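PDB 2FRE: NAD(P)H-flavin oxidoreductase from Agrobacterium tumefaciens str. C58, which probably uses NAD(P)H to reduce flavins or related acceptors through its bound flavin mononucleotide, as a two-subunit enzyme of the nitroreductase family. Local coordinates for residues D19-R24 with E178-R183; W55-A60 with L89-R94; T109-A114 with G152-A157. All coordinates share one frame; numbering follows the deposited sequence.

Contact 1 builds the phosphate end and part of the pyrimidine end of one FMN pocket, whereas contacts 2 and 3 lie on the far side of the chain's centre, their centres about 23 and 24 Å from that of contact 1. Contacts 2 and 3 are neighbours, about 9 Å between centres: strands 87-98 and 153-162 run side by side, and Ser93 OG of contact 2 probably hydrogen-bonds to Glu156 OE2 of contact 3 at 2.5 Å. Helix 110-127 of contact 3 reaches the other FMN, which the second subunit grips with, among others, its Ser22, Arg24, Ser181 and Arg183. Both subunits thus contribute to each flavin pocket, and all three contacts touch the dimer partner.

Contact 1 of 3, residues D19-R24 with E178-R183; sequences DRWSPR and EVPSKR. With FMN (flavin mononucleotide), chain C.
Arg20 and Arg183 meet at the phosphate-binding end of the FMN pocket, where the loop after helix 16-19 runs beside the loop 178-183. Their NH2 atoms converge on one phosphate oxygen: FMN O1P is 2.9 Å from Arg20 NH2 and 2.8 Å from Arg183 NH2. The two guanidinium groups touch edge to edge, with their planes 40° apart. Arg20 NH1 makes a second, nearly straight bond (171°) to FMN O2P at 3.0 Å, and Ser22 adds its backbone N to O3P and its hydroxyl to O2P. Arg183 NH1 donates to Ser181 OG and Lys182 O, both close to the guanidinium plane, which restrains its rotation; the same Ser181 OG donates to the ester oxygen O5' at 2.7 Å. Trp45 O of the second subunit accepts from NH2 of both arginines.

Trp21 forms the apolar part. With CG set between the backbone N and the carbonyl carbon (chi1 73°), its indole lies between two prolines: Pro23 CD over one face and, on the opposite face, Pro180 CG in a CH-pi contact 3.9 Å from the centroid of the six-membered ring.

At the flavin end, Glu178 bends at chi2 to bring its carboxylate to the backbone of Arg24. Glu178 OE1 accepts from Arg24 N through its syn lone pair at 2.8 Å; OE2 makes a weak bond to the same N and also accepts from Ala25 N. OE1 also accepts a hydrogen bond from a water that in turn accepts from Arg24 NH1. This second-shell link probably helps to orient Arg24, whose NE and NH2 both reach the flavin carbonyl O2, NH2 at 2.7 Å. Arg20 and Arg183 therefore probably balance the phosphate charge, while Arg24 would probably stabilise negative charge at N1-C2=O2 of the reduced flavin.

Contact 2 of 3, residues W55-A60 with L89-R94; sequences WRFVYA and LFVISR
Arg56 with Ile92 and, two residues on along strand 55-61, Val58 with Phe90 join strands 55-61 and 87-98 through four backbone hydrogen bonds. Arg56 N to Ile92 O and Ile92 N to Arg56 O are both 2.8 Å; the bonds between Val58 and Phe90 measure 3.1 Å from Val58 N to Phe90 O and 2.9 Å from Phe90 N to Val58 O. Between these hydrogen-bonded pairs lies the non-hydrogen-bonded pair Phe57-Val91, with Trp55-Ser93 and Tyr59-Leu89 beyond them. CA-H...O contacts add to the ladder, among them Phe57 CA to Phe90 O.

The ladder belongs to the central antiparallel sheet of the nitroreductase fold. Phe57, Val58 and Tyr59 also pair in parallel with a strand of the second subunit, so the sheet continues across the interface, and strand 153-162 lines the other side of 87-98.

Apolar contacts occupy both faces. On one, Phe57 and Val91 lie side by side pointing the same way, and Tyr59 CB touches Leu89 CB at 3.6 Å; helix 33-44 packs against Phe57 and Tyr59 here. On the other, Val58 CG2, placed beside its backbone N, presses on Ile92 CD1 at 3.5 Å, closer than two methyl groups normally sit.

The charged groups gather at the end of the ladder, on the side of Val58 and Ile92. Arg56 NH1 donates to Trp55 O at 2.9 Å; the oxygen lies in the guanidinium plane, whereas NH1 stands well above the Trp55 carbonyl plane. Arg56 NH2 and Arg94 NH1, 3.2 Å apart, are like charges close together and not hydrogen-bonded, and Lys198 of the second subunit brings another positive charge near Arg56.

Contact 3 of 3, residues T109-A114 with G152-A157; sequences THSFDA and GFKVEA. With FMN (flavin mononucleotide), chain D.
Ser111 and Glu156 hold the tight part of the contact between helix 110-127 and strand 153-162. Ser111 OG, turned beside its own backbone N (chi1 -65°), donates to Glu156 OE2 at 2.7 Å, meeting the oxygen on its syn side and 18° out of the carboxylate plane. The first torsion of Glu156 (-60°) sets CG against Ala114 CB, 4.0 Å away, and the turn at chi2 swings the carboxylate to Ser111. Ser93 OG, on the neighbouring strand, also bonds to OE2, so two hydroxyls grip this buried oxygen, while Phe112 of the second subunit packs on the Glu156 side chain.

The side toward solvent is looser. Lys154 runs extended as far as CE; Lys154 CE passes 3.6 Å from Ser111 OG, and Lys154 CD comes to the edge of the His110 ring, 4.0 Å from NE2. Only the last torsion bends, carrying NZ to Val155 O and to a salt bridge with Glu156 OE1 at 3.5 Å.

Away from the strand, Thr109 OG1 donates to Asp113 OD2, which Ala49 N also holds; Asp113 OD1 lies 3.6 Å from both C7M and C8M of FMN. Glu156 and Ala157 together oppose Val91 of strand 87-98 in a classic beta bulge. The helix lies on this sheet as in the alpha+beta fold of the nitroreductase family, its start bordering the dimethylbenzene end of an FMN pocket.

Contact 1 of 3, residues D19-R24 with E178-R183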
loop_
_atom_site.group_PDB
_atom_site.type_symbol
_atom_site.label_atom_id
_atom_site.label_comp_id
_atom_site.label_asym_id
_atom_site.label_seq_id
_atom_site.Cartn_x
_atom_site.Cartn_y
_atom_site.Cartn_z
ATOM N N ASP A 19 12.965 6.947 -6.304
ATOM C CA ASP A 19 14.162 6.157 -5.968
ATOM C C ASP A 19 13.830 4.732 -5.584
ATOM O O ASP A 19 14.650 3.841 -5.800
ATOM C CB ASP A 19 14.966 6.831 -4.846
ATOM C CG ASP A 19 15.624 8.095 -5.310
ATOM O OD1 ASP A 19 15.831 8.252 -6.529
ATOM O OD2 ASP A 19 15.939 8.936 -4.470
ATOM N N ARG A 20 12.642 4.505 -5.020
ATOM C CA ARG A 20 12.213 3.125 -4.749
ATOM C C ARG A 20 11.906 2.398 -6.055
ATOM O O ARG A 20 11.080 2.859 -6.829
ATOM C CB ARG A 20 10.970 3.089 -3.885
ATOM C CG ARG A 20 10.454 1.688 -3.571
ATOM C CD ARG A 20 8.974 1.598 -3.604
ATOM N NE ARG A 20 8.364 2.053 -4.851
ATOM C CZ ARG A 20 8.343 1.372 -5.990
ATOM N NH1 ARG A 20 8.928 0.188 -6.096
ATOM N NH2 ARG A 20 7.748 1.910 -7.048
ATOM N N TRP A 21 12.537 1.249 -6.277
ATOM C CA TRP A 21 12.259 0.458 -7.475
ATOM C C TRP A 21 12.586 -0.999 -7.266
ATOM O O TRP A 21 13.059 -1.382 -6.206
ATOM C CB TRP A 21 12.978 1.006 -8.709
ATOM C CG TRP A 21 14.452 0.805 -8.789
ATOM C CD1 TRP A 21 15.396 1.347 -7.973
ATOM C CD2 TRP A 21 15.163 0.092 -9.802
ATOM N NE1 TRP A 21 16.650 0.998 -8.389
ATOM C CE2 TRP A 21 16.539 0.219 -9.514
ATOM C CE3 TRP A 21 14.773 -0.656 -10.918
ATOM C CZ2 TRP A 21 17.514 -0.345 -10.310
ATOM C CZ3 TRP A 21 15.746 -1.232 -11.704
ATOM C CH2 TRP A 21 17.102 -1.082 -11.395
ATOM N N SER A 22 12.289 -1.818 -8.271
ATOM C CA SER A 22 12.299 -3.269 -8.096
ATOM C C SER A 22 13.251 -3.918 -9.110
ATOM O O SER A 22 12.834 -4.474 -10.114
ATOM C CB SER A 22 10.870 -3.809 -8.172
ATOM O OG SER A 22 10.039 -3.127 -7.214
ATOM N N PRO A 23 14.560 -3.863 -8.823
ATOM C CA PRO A 23 15.517 -4.545 -9.663
ATOM C C PRO A 23 15.528 -6.042 -9.381
ATOM O O PRO A 23 14.843 -6.507 -8.467
ATOM C CB PRO A 23 16.850 -3.923 -9.246
ATOM C CG PRO A 23 16.652 -3.624 -7.800
ATOM C CD PRO A 23 15.217 -3.161 -7.708
ATOM N N ARG A 24 16.325 -6.772 -10.156
ATOM C CA ARG A 24 16.436 -8.226 -10.030
ATOM C C ARG A 24 17.861 -8.702 -9.726
ATOM O O ARG A 24 18.034 -9.873 -9.384
ATOM C CB ARG A 24 15.933 -8.913 -11.314
ATOM C CG ARG A 24 14.457 -8.722 -11.532
ATOM C CD ARG A 24 13.938 -9.389 -12.756
ATOM N NE ARG A 24 12.527 -9.076 -12.876
ATOM C CZ ARG A 24 12.032 -7.973 -13.432
ATOM N NH1 ARG A 24 12.834 -7.086 -14.005
ATOM N NH2 ARG A 24 10.720 -7.769 -13.438
ATOM N N GLU A 178 16.659 -4.355 -16.421
ATOM C CA GLU A 178 17.147 -3.814 -15.180
ATOM C C GLU A 178 17.220 -2.283 -15.281
ATOM O O GLU A 178 18.285 -1.699 -15.249
ATOM C CB GLU A 178 18.496 -4.454 -14.844
ATOM C CG GLU A 178 18.969 -4.206 -13.453
ATOM C CD GLU A 178 18.360 -5.140 -12.394
ATOM O OE1 GLU A 178 17.210 -5.653 -12.547
ATOM O OE2 GLU A 178 19.048 -5.316 -11.372
ATOM N N VAL A 179 16.059 -1.642 -15.384
ATOM C CA VAL A 179 15.985 -0.191 -15.545
ATOM C C VAL A 179 14.674 0.257 -14.909
ATOM O O VAL A 179 13.666 -0.449 -15.024
ATOM C CB VAL A 179 16.104 0.234 -17.033
ATOM C CG1 VAL A 179 14.948 -0.292 -17.847
ATOM C CG2 VAL A 179 16.166 1.741 -17.165
ATOM N N PRO A 180 14.685 1.378 -14.160
ATOM C CA PRO A 180 13.443 1.709 -13.468
ATOM C C PRO A 180 12.286 1.961 -14.443
ATOM O O PRO A 180 12.431 2.687 -15.444
ATOM C CB PRO A 180 13.816 2.956 -12.647
ATOM C CG PRO A 180 15.311 2.804 -12.478
ATOM C CD PRO A 180 15.752 2.328 -13.818
ATOM N N SER A 181 11.157 1.323 -14.146
ATOM C CA SER A 181 9.963 1.450 -14.945
ATOM C C SER A 181 9.404 2.866 -14.920
ATOM O O SER A 181 9.683 3.667 -14.007
ATOM C CB SER A 181 8.902 0.476 -14.420
ATOM O OG SER A 181 8.689 0.708 -13.039
ATOM N N LYS A 182 8.589 3.149 -15.925
ATOM C CA LYS A 182 7.856 4.411 -16.025
ATOM C C LYS A 182 6.384 4.254 -15.608
ATOM O O LYS A 182 5.926 3.156 -15.241
ATOM C CB LYS A 182 7.918 4.937 -17.475
ATOM C CG LYS A 182 9.297 5.025 -18.059
ATOM C CD LYS A 182 10.247 5.953 -17.304
ATOM C CE LYS A 182 11.502 6.242 -18.163
ATOM N NZ LYS A 182 12.468 7.296 -17.660
ATOM N N ARG A 183 5.649 5.363 -15.652
ATOM C CA ARG A 183 4.205 5.364 -15.318
ATOM C C ARG A 183 3.454 6.138 -16.366
ATOM O O ARG A 183 4.049 6.915 -17.124
ATOM C CB ARG A 183 3.964 6.001 -13.949
ATOM C CG ARG A 183 4.569 5.258 -12.799
ATOM C CD ARG A 183 3.950 3.892 -12.522
ATOM N NE ARG A 183 4.605 3.325 -11.344
ATOM C CZ ARG A 183 5.783 2.701 -11.349
ATOM N NH1 ARG A 183 6.423 2.437 -12.468
ATOM N NH2 ARG A 183 6.295 2.274 -10.219
HETATM N N1 FMN C . 8.125 -8.725 -10.982
HETATM C C2 FMN C . 8.608 -9.923 -11.506
HETATM O O2 FMN C . 9.686 -9.943 -12.112
HETATM N N3 FMN C . 7.881 -11.093 -11.377
HETATM C C4 FMN C . 6.682 -11.123 -10.718
HETATM O O4 FMN C . 6.173 -12.225 -10.426
HETATM C C4A FMN C . 6.198 -9.909 -10.184
HETATM N N5 FMN C . 4.988 -9.886 -9.512
HETATM C C5A FMN C . 4.563 -8.703 -8.929
HETATM C C6 FMN C . 3.371 -8.697 -8.226
HETATM C C7 FMN C . 2.917 -7.541 -7.625
HETATM C C7M FMN C . 1.944 -7.744 -6.497
HETATM C C8 FMN C . 3.643 -6.350 -7.737
HETATM C C8M FMN C . 3.501 -5.272 -6.689
HETATM C C9 FMN C . 4.839 -6.346 -8.442
HETATM C C9A FMN C . 5.291 -7.526 -9.062
HETATM N N10 FMN C . 6.469 -7.526 -9.779
HETATM C C10 FMN C . 6.927 -8.722 -10.319
HETATM C "C1'" FMN C . 7.239 -6.253 -10.029
HETATM C "C2'" FMN C . 6.491 -5.193 -10.834
HETATM O "O2'" FMN C . 6.528 -5.455 -12.233
HETATM C "C3'" FMN C . 7.056 -3.811 -10.516
HETATM O "O3'" FMN C . 6.809 -3.497 -9.151
HETATM C "C4'" FMN C . 6.474 -2.753 -11.445
HETATM O "O4'" FMN C . 6.890 -2.983 -12.781
HETATM C "C5'" FMN C . 6.847 -1.328 -11.050
HETATM O "O5'" FMN C . 8.254 -1.148 -11.068
HETATM P P FMN C . 9.045 -0.631 -9.765
HETATM O O1P FMN C . 8.645 0.822 -9.572
HETATM O O2P FMN C . 8.604 -1.437 -8.554
HETATM O O3P FMN C . 10.511 -0.817 -10.051
HETATM O O HOH W 1 13.200 -3.067 -12.843
HETATM O O HOH W 2 15.762 -7.030 -14.396
#

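Contact 2 of 3, residues W55-A60 with L89-R94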
loop_
_atom_site.group_PDB
_atom_site.type_symbol
_atom_site.label_atom_id
_atom_site.label_comp_id
_atom_site.label_asym_id
_atom_site.label_seq_id
_atom_site.Cartn_x
_atom_site.Cartn_y
_atom_site.Cartn_z
ATOM N N TRP A 55 -2.642 -8.047 7.778
ATOM C CA TRP A 55 -1.405 -8.593 7.207
ATOM C C TRP A 55 -0.680 -9.595 8.107
ATOM O O TRP A 55 -0.666 -9.470 9.336
ATOM C CB TRP A 55 -0.421 -7.465 6.875
ATOM C CG TRP A 55 -0.356 -6.410 7.958
ATOM C CD1 TRP A 55 0.263 -6.498 9.167
ATOM C CD2 TRP A 55 -0.987 -5.129 7.921
ATOM N NE1 TRP A 55 0.050 -5.352 9.889
ATOM C CE2 TRP A 55 -0.709 -4.490 9.139
ATOM C CE3 TRP A 55 -1.781 -4.473 6.977
ATOM C CZ2 TRP A 55 -1.152 -3.204 9.419
ATOM C CZ3 TRP A 55 -2.223 -3.218 7.254
ATOM C CH2 TRP A 55 -1.922 -2.592 8.477
ATOM N N ARG A 56 -0.061 -10.582 7.465
ATOM C CA ARG A 56 0.906 -11.457 8.089
ATOM C C ARG A 56 2.094 -11.607 7.137
ATOM O O ARG A 56 1.948 -11.468 5.913
ATOM C CB ARG A 56 0.307 -12.835 8.370
ATOM C CG ARG A 56 -0.967 -12.821 9.182
ATOM C CD ARG A 56 -0.738 -12.437 10.635
ATOM N NE ARG A 56 -1.956 -12.634 11.413
ATOM C CZ ARG A 56 -2.935 -11.724 11.544
ATOM N NH1 ARG A 56 -2.866 -10.529 10.970
ATOM N NH2 ARG A 56 -4.005 -12.014 12.266
ATOM N N PHE A 57 3.262 -11.897 7.711
ATOM C CA PHE A 57 4.510 -12.097 6.940
ATOM C C PHE A 57 5.202 -13.397 7.363
ATOM O O PHE A 57 5.500 -13.602 8.549
ATOM C CB PHE A 57 5.461 -10.934 7.165
ATOM C CG PHE A 57 4.794 -9.604 7.054
ATOM C CD1 PHE A 57 4.499 -9.072 5.818
ATOM C CD2 PHE A 57 4.431 -8.893 8.195
ATOM C CE1 PHE A 57 3.857 -7.858 5.708
ATOM C CE2 PHE A 57 3.760 -7.673 8.083
ATOM C CZ PHE A 57 3.486 -7.161 6.837
ATOM N N VAL A 58 5.469 -14.266 6.395
ATOM C CA VAL A 58 6.249 -15.478 6.655
ATOM C C VAL A 58 7.553 -15.332 5.864
ATOM O O VAL A 58 7.540 -15.174 4.648
ATOM C CB VAL A 58 5.460 -16.738 6.280
ATOM C CG1 VAL A 58 6.227 -17.999 6.623
ATOM C CG2 VAL A 58 4.113 -16.720 7.027
ATOM N N TYR A 59 8.668 -15.333 6.581
ATOM C CA TYR A 59 9.951 -14.970 6.002
ATOM C C TYR A 59 11.071 -15.978 6.261
ATOM O O TYR A 59 11.024 -16.769 7.210
ATOM C CB TYR A 59 10.360 -13.579 6.504
ATOM C CG TYR A 59 10.668 -13.508 7.988
ATOM C CD1 TYR A 59 11.939 -13.819 8.473
ATOM C CD2 TYR A 59 9.686 -13.144 8.904
ATOM C CE1 TYR A 59 12.222 -13.751 9.841
ATOM C CE2 TYR A 59 9.956 -13.071 10.252
ATOM C CZ TYR A 59 11.226 -13.384 10.711
ATOM O OH TYR A 59 11.480 -13.292 12.055
ATOM N N ALA A 60 12.084 -15.909 5.402
ATOM C CA ALA A 60 13.299 -16.712 5.513
ATOM C C ALA A 60 14.510 -15.900 5.032
ATOM O O ALA A 60 14.435 -15.210 4.012
ATOM C CB ALA A 60 13.159 -17.981 4.701
ATOM N N LEU A 89 10.116 -13.611 1.460
ATOM C CA LEU A 89 8.971 -13.696 2.329
ATOM C C LEU A 89 7.670 -13.651 1.537
ATOM O O LEU A 89 7.653 -13.252 0.377
ATOM C CB LEU A 89 9.009 -12.560 3.370
ATOM C CG LEU A 89 8.907 -11.106 2.885
ATOM C CD1 LEU A 89 7.463 -10.653 2.675
ATOM C CD2 LEU A 89 9.567 -10.171 3.902
ATOM N N PHE A 90 6.590 -14.063 2.185
ATOM C CA PHE A 90 5.267 -13.994 1.600
ATOM C C PHE A 90 4.385 -13.076 2.440
ATOM O O PHE A 90 4.351 -13.144 3.686
ATOM C CB PHE A 90 4.689 -15.404 1.392
ATOM C CG PHE A 90 5.530 -16.239 0.481
ATOM C CD1 PHE A 90 5.435 -16.089 -0.910
ATOM C CD2 PHE A 90 6.478 -17.102 0.997
ATOM C CE1 PHE A 90 6.249 -16.827 -1.761
ATOM C CE2 PHE A 90 7.308 -17.837 0.160
ATOM C CZ PHE A 90 7.201 -17.697 -1.229
ATOM N N VAL A 91 3.709 -12.180 1.736
ATOM C CA VAL A 91 2.746 -11.297 2.336
ATOM C C VAL A 91 1.372 -11.963 2.259
ATOM O O VAL A 91 0.897 -12.329 1.197
ATOM C CB VAL A 91 2.693 -9.922 1.659
ATOM C CG1 VAL A 91 1.657 -9.054 2.363
ATOM C CG2 VAL A 91 4.054 -9.257 1.663
ATOM N N ILE A 92 0.770 -12.127 3.422
ATOM C CA ILE A 92 -0.453 -12.874 3.594
ATOM C C ILE A 92 -1.455 -11.935 4.231
ATOM O O ILE A 92 -1.053 -10.980 4.895
ATOM C CB ILE A 92 -0.170 -14.067 4.529
ATOM C CG1 ILE A 92 0.764 -15.040 3.825
ATOM C CG2 ILE A 92 -1.449 -14.775 4.982
ATOM C CD1 ILE A 92 1.715 -15.651 4.760
ATOM N N SER A 93 -2.745 -12.188 4.047
ATOM C CA SER A 93 -3.768 -11.422 4.778
ATOM C C SER A 93 -4.934 -12.289 5.228
ATOM O O SER A 93 -5.336 -13.220 4.532
ATOM C CB SER A 93 -4.298 -10.257 3.943
ATOM O OG SER A 93 -5.019 -10.724 2.823
ATOM N N ARG A 94 -5.485 -11.935 6.379
ATOM C CA ARG A 94 -6.686 -12.590 6.926
ATOM C C ARG A 94 -7.892 -12.058 6.154
ATOM O O ARG A 94 -8.120 -10.858 6.142
ATOM C CB ARG A 94 -6.813 -12.287 8.420
ATOM C CG ARG A 94 -7.784 -13.195 9.164
ATOM C CD ARG A 94 -7.893 -12.877 10.646
ATOM N NE ARG A 94 -8.166 -14.105 11.403
ATOM C CZ ARG A 94 -7.505 -14.528 12.484
ATOM N NH1 ARG A 94 -6.516 -13.825 13.021
ATOM N NH2 ARG A 94 -7.858 -15.674 13.048
#

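Contact 3 of 3, residues T109-A114 with G152-A157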
loop_
_atom_site.group_PDB
_atom_site.type_symbol
_atom_site.label_atom_id
_atom_site.label_comp_id
_atom_site.label_asym_id
_atom_site.label_seq_id
_atom_site.Cartn_x
_atom_site.Cartn_y
_atom_site.Cartn_z
ATOM N N THR A 109 -11.587 -5.004 2.983
ATOM C CA THR A 109 -10.355 -4.248 2.711
ATOM C C THR A 109 -9.038 -4.995 2.952
ATOM O O THR A 109 -7.952 -4.386 2.835
ATOM C CB THR A 109 -10.317 -2.980 3.590
ATOM O OG1 THR A 109 -10.214 -3.363 4.964
ATOM C CG2 THR A 109 -11.580 -2.142 3.376
ATOM N N HIS A 110 -9.094 -6.284 3.297
ATOM C CA HIS A 110 -7.864 -6.988 3.734
ATOM C C HIS A 110 -6.708 -6.975 2.718
ATOM O O HIS A 110 -5.554 -6.827 3.096
ATOM C CB HIS A 110 -8.163 -8.424 4.203
ATOM C CG HIS A 110 -8.560 -9.367 3.114
ATOM N ND1 HIS A 110 -9.854 -9.460 2.640
ATOM C CD2 HIS A 110 -7.842 -10.289 2.431
ATOM C CE1 HIS A 110 -9.906 -10.381 1.698
ATOM N NE2 HIS A 110 -8.703 -10.903 1.555
ATOM N N SER A 111 -7.012 -7.099 1.432
ATOM C CA SER A 111 -5.977 -7.102 0.414
ATOM C C SER A 111 -5.432 -5.694 0.174
ATOM O O SER A 111 -4.227 -5.482 0.038
ATOM C CB SER A 111 -6.520 -7.717 -0.889
ATOM O OG SER A 111 -6.823 -9.094 -0.675
ATOM N N PHE A 112 -6.339 -4.739 0.130
ATOM C CA PHE A 112 -6.003 -3.331 0.065
ATOM C C PHE A 112 -5.060 -2.947 1.220
ATOM O O PHE A 112 -3.984 -2.320 1.030
ATOM C CB PHE A 112 -7.327 -2.541 0.060
ATOM C CG PHE A 112 -7.167 -1.041 -0.045
ATOM C CD1 PHE A 112 -6.990 -0.450 -1.267
ATOM C CD2 PHE A 112 -7.225 -0.233 1.091
ATOM C CE1 PHE A 112 -6.887 0.938 -1.378
ATOM C CE2 PHE A 112 -7.096 1.145 0.985
ATOM C CZ PHE A 112 -6.921 1.725 -0.252
ATOM N N ASP A 113 -5.450 -3.335 2.430
ATOM C CA ASP A 113 -4.702 -2.985 3.617
ATOM C C ASP A 113 -3.316 -3.667 3.625
ATOM O O ASP A 113 -2.317 -3.058 3.952
ATOM C CB ASP A 113 -5.512 -3.373 4.866
ATOM C CG ASP A 113 -6.695 -2.402 5.162
ATOM O OD1 ASP A 113 -6.705 -1.246 4.683
ATOM O OD2 ASP A 113 -7.618 -2.802 5.916
ATOM N N ALA A 114 -3.269 -4.921 3.221
ATOM C CA ALA A 114 -2.013 -5.648 3.010
ATOM C C ALA A 114 -1.063 -4.925 2.025
ATOM O O ALA A 114 0.141 -4.910 2.229
ATOM C CB ALA A 114 -2.306 -7.080 2.535
ATOM N N GLY A 152 -8.725 -19.203 5.794
ATOM C CA GLY A 152 -9.176 -17.832 5.940
ATOM C C GLY A 152 -8.040 -16.837 5.851
ATOM O O GLY A 152 -8.231 -15.673 6.172
ATOM N N PHE A 153 -6.853 -17.305 5.458
ATOM C CA PHE A 153 -5.726 -16.424 5.159
ATOM C C PHE A 153 -5.348 -16.556 3.698
ATOM O O PHE A 153 -5.211 -17.668 3.191
ATOM C CB PHE A 153 -4.535 -16.761 6.053
ATOM C CG PHE A 153 -4.712 -16.303 7.476
ATOM C CD1 PHE A 153 -4.194 -15.080 7.883
ATOM C CD2 PHE A 153 -5.407 -17.076 8.387
ATOM C CE1 PHE A 153 -4.356 -14.629 9.165
ATOM C CE2 PHE A 153 -5.582 -16.633 9.687
ATOM C CZ PHE A 153 -5.047 -15.400 10.076
ATOM N N LYS A 154 -5.162 -15.418 3.044
ATOM C CA LYS A 154 -4.873 -15.329 1.624
ATOM C C LYS A 154 -3.401 -14.957 1.373
ATOM O O LYS A 154 -2.848 -14.075 2.044
ATOM C CB LYS A 154 -5.797 -14.281 0.999
ATOM C CG LYS A 154 -5.459 -13.895 -0.413
ATOM C CD LYS A 154 -6.500 -12.978 -1.019
ATOM C CE LYS A 154 -5.992 -12.225 -2.223
ATOM N NZ LYS A 154 -4.832 -12.893 -2.875
ATOM N N VAL A 155 -2.785 -15.627 0.401
ATOM C CA VAL A 155 -1.449 -15.281 -0.058
ATOM C C VAL A 155 -1.594 -14.131 -1.064
ATOM O O VAL A 155 -2.211 -14.288 -2.108
ATOM C CB VAL A 155 -0.731 -16.489 -0.712
ATOM C CG1 VAL A 155 0.678 -16.097 -1.154
ATOM C CG2 VAL A 155 -0.685 -17.681 0.259
ATOM N N GLU A 156 -1.065 -12.974 -0.716
ATOM C CA GLU A 156 -1.137 -11.796 -1.558
ATOM C C GLU A 156 0.014 -11.751 -2.539
ATOM O O GLU A 156 -0.206 -11.565 -3.733
ATOM C CB GLU A 156 -1.097 -10.520 -0.704
ATOM C CG GLU A 156 -2.247 -10.399 0.309
ATOM C CD GLU A 156 -3.598 -10.211 -0.346
ATOM O OE1 GLU A 156 -3.637 -9.922 -1.562
ATOM O OE2 GLU A 156 -4.624 -10.323 0.350
ATOM N N ALA A 157 1.242 -11.887 -2.039
ATOM C CA ALA A 157 2.425 -11.762 -2.885
ATOM C C ALA A 157 3.690 -12.301 -2.218
ATOM O O ALA A 157 3.770 -12.391 -0.998
ATOM C CB ALA A 157 2.627 -10.302 -3.281
HETATM N N1 FMN D . -11.606 5.739 9.941
HETATM C C2 FMN D . -12.891 6.182 10.232
HETATM O O2 FMN D . -13.006 7.053 11.090
HETATM N N3 FMN D . -13.974 5.723 9.532
HETATM C C4 FMN D . -13.814 4.770 8.551
HETATM O O4 FMN D . -14.728 4.554 7.742
HETATM C C4A FMN D . -12.526 4.309 8.280
HETATM N N5 FMN D . -12.320 3.355 7.303
HETATM C C5A FMN D . -11.036 2.958 6.983
HETATM C C6 FMN D . -10.836 2.035 5.967
HETATM C C7 FMN D . -9.545 1.623 5.616
HETATM C C7M FMN D . -9.387 1.054 4.233
HETATM C C8 FMN D . -8.441 2.144 6.288
HETATM C C8M FMN D . -7.076 2.199 5.615
HETATM C C9 FMN D . -8.649 3.050 7.312
HETATM C C9A FMN D . -9.943 3.450 7.663
HETATM N N10 FMN D . -10.127 4.353 8.689
HETATM C C10 FMN D . -11.424 4.798 8.969
HETATM C "C1'" FMN D . -9.019 4.637 9.665
HETATM C "C2'" FMN D . -8.343 3.468 10.392
HETATM O "O2'" FMN D . -9.093 3.108 11.564
HETATM C "C3'" FMN D . -6.933 3.874 10.822
HETATM O "O3'" FMN D . -6.147 4.114 9.668
HETATM C "C4'" FMN D . -6.281 2.813 11.741
HETATM O "O4'" FMN D . -6.939 2.773 13.009
HETATM C "C5'" FMN D . -4.813 3.050 12.001
HETATM O "O5'" FMN D . -4.611 4.345 12.481
HETATM P P FMN D . -3.612 5.398 11.798
HETATM O O1P FMN D . -2.199 4.967 12.010
HETATM O O2P FMN D . -3.951 5.446 10.334
HETATM O O3P FMN D . -3.774 6.725 12.478
#